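Local coordinates for protein alcohol dehydrogenase (Thermus sp., PDB 4CPD) that probably oxidises alcohols to aldehydes or ketones, using NAD and a zinc ion, as in other zinc-containing medium-chain dehydrogenases, at residues E60-V65 / R146-G151. Sequence-based numbering, arbitrary orientation.
Sequences EFVGQV and RAIFAG
I148 lies across the backbone of E60 and F61 and does most of the touching, its side chain aimed at strand 60-68. With CG1 anti to the backbone N (chi1 -178°) and the chain extended again at chi2 165°, the long branch reaches the strand and ends over the main chain: I148 CD1 lies 3.7 Å from F61 CA and 3.8 Å from E60 C. Lower on the same residue, the branch point rests against valine, V62 CG1 standing 3.8 Å from I148 CB, and the two side chains cross at about a right angle. Here the backbones come close, with 5.3 Å between I148 CA and V62 CA. Cutting I148 back to an alanine would keep CB beside V62 but is likely to leave the main chain of E60 and F61 without the cover of the CG1-CD1 branch. No hydrogen bond joins the two segments; within 146-151 the turns are held by A150 N to A147 O at 3.0 Å and G151 N to I148 O at 3.1 Å. The contact is a buried van der Waals one, largely of a side chain on strand backbone, whereas E60 OE2 makes a salt bridge with K340 and the E60 side chain packs on C38 and D152, which with H59 bind a zinc ion. That side chain comes to about 5 Å from a bound zinc ion, which places the E60 end of the contact beside the metal site. Strand 60-68, in what is probably the GroES-like domain of this zinc-containing alcohol dehydrogenase, runs antiparallel between strands 28-37 and 80-82 in the mixed sheet, while A150 packs on V302, L303 and L306 of helix 295-307.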
# COMPACT_ATOMS: atom_id res chain seq x y z
N GLU A 60 -20.21 -18.70 5.73
CA GLU A 60 -19.97 -19.33 4.45
C GLU A 60 -21.19 -20.18 4.02
O GLU A 60 -21.56 -21.10 4.74
CB GLU A 60 -18.78 -20.21 4.56
CG GLU A 60 -17.44 -19.52 4.68
CD GLU A 60 -16.36 -20.56 4.93
OE1 GLU A 60 -16.34 -21.16 6.01
OE2 GLU A 60 -15.53 -20.81 4.05
N PHE A 61 -21.80 -19.86 2.86
CA PHE A 61 -22.97 -20.58 2.41
C PHE A 61 -23.17 -20.62 0.90
O PHE A 61 -22.71 -19.74 0.16
CB PHE A 61 -24.21 -19.96 3.01
CG PHE A 61 -24.54 -18.61 2.44
CD1 PHE A 61 -23.88 -17.50 2.88
CD2 PHE A 61 -25.50 -18.48 1.48
CE1 PHE A 61 -24.18 -16.26 2.35
CE2 PHE A 61 -25.81 -17.24 0.95
CZ PHE A 61 -25.14 -16.13 1.38
N VAL A 62 -23.88 -21.65 0.48
CA VAL A 62 -24.50 -21.71 -0.84
C VAL A 62 -25.85 -22.38 -0.67
O VAL A 62 -26.00 -23.30 0.13
CB VAL A 62 -23.61 -22.50 -1.85
CG1 VAL A 62 -23.23 -23.86 -1.28
CG2 VAL A 62 -24.31 -22.62 -3.22
N GLY A 63 -26.84 -21.92 -1.42
CA GLY A 63 -28.18 -22.48 -1.27
C GLY A 63 -29.15 -21.99 -2.30
O GLY A 63 -28.75 -21.47 -3.32
N GLN A 64 -30.43 -22.17 -2.02
CA GLN A 64 -31.52 -21.72 -2.93
C GLN A 64 -32.45 -20.71 -2.27
O GLN A 64 -32.72 -20.77 -1.06
CB GLN A 64 -32.37 -22.89 -3.35
CG GLN A 64 -31.68 -23.83 -4.30
CD GLN A 64 -32.52 -25.06 -4.58
OE1 GLN A 64 -32.69 -25.91 -3.71
NE2 GLN A 64 -33.06 -25.16 -5.80
N VAL A 65 -32.96 -19.81 -3.09
CA VAL A 65 -33.80 -18.74 -2.61
C VAL A 65 -35.14 -19.32 -2.15
O VAL A 65 -35.78 -20.02 -2.89
CB VAL A 65 -34.02 -17.71 -3.73
CG1 VAL A 65 -35.01 -16.63 -3.33
CG2 VAL A 65 -32.70 -17.07 -4.10
N ARG A 146 -18.36 -26.06 -5.28
CA ARG A 146 -17.31 -25.21 -5.85
C ARG A 146 -17.65 -23.76 -5.57
O ARG A 146 -16.79 -23.00 -5.12
CB ARG A 146 -17.18 -25.42 -7.37
CG ARG A 146 -15.80 -25.07 -7.91
CD ARG A 146 -15.77 -24.69 -9.39
NE ARG A 146 -15.56 -25.69 -10.47
CZ ARG A 146 -14.83 -26.81 -10.46
NH1 ARG A 146 -14.19 -27.25 -9.39
NH2 ARG A 146 -14.76 -27.51 -11.57
N ALA A 147 -18.91 -23.40 -5.82
CA ALA A 147 -19.36 -22.01 -5.72
C ALA A 147 -19.17 -21.42 -4.34
O ALA A 147 -18.90 -20.21 -4.22
CB ALA A 147 -20.82 -21.87 -6.13
N ILE A 148 -19.34 -22.23 -3.31
CA ILE A 148 -19.37 -21.66 -1.96
C ILE A 148 -18.13 -20.82 -1.63
O ILE A 148 -18.22 -19.81 -0.96
CB ILE A 148 -19.64 -22.72 -0.88
CG1 ILE A 148 -19.72 -22.07 0.50
CG2 ILE A 148 -18.56 -23.79 -0.88
CD1 ILE A 148 -20.32 -22.98 1.54
N PHE A 149 -17.00 -21.19 -2.19
CA PHE A 149 -15.73 -20.52 -1.91
C PHE A 149 -15.65 -19.07 -2.41
O PHE A 149 -14.96 -18.23 -1.83
CB PHE A 149 -14.61 -21.33 -2.48
CG PHE A 149 -14.47 -22.66 -1.82
CD1 PHE A 149 -15.21 -23.74 -2.21
CD2 PHE A 149 -13.66 -22.79 -0.73
CE1 PHE A 149 -15.10 -24.96 -1.56
CE2 PHE A 149 -13.53 -24.01 -0.07
CZ PHE A 149 -14.25 -25.10 -0.50
N ALA A 150 -16.44 -18.77 -3.44
CA ALA A 150 -16.52 -17.42 -3.96
C ALA A 150 -16.98 -16.40 -2.93
O ALA A 150 -16.63 -15.21 -3.02
CB ALA A 150 -17.44 -17.39 -5.16
N GLY A 151 -17.78 -16.86 -1.97
CA GLY A 151 -18.34 -15.97 -0.98
C GLY A 151 -17.38 -15.51 0.09
O GLY A 151 -17.64 -14.47 0.76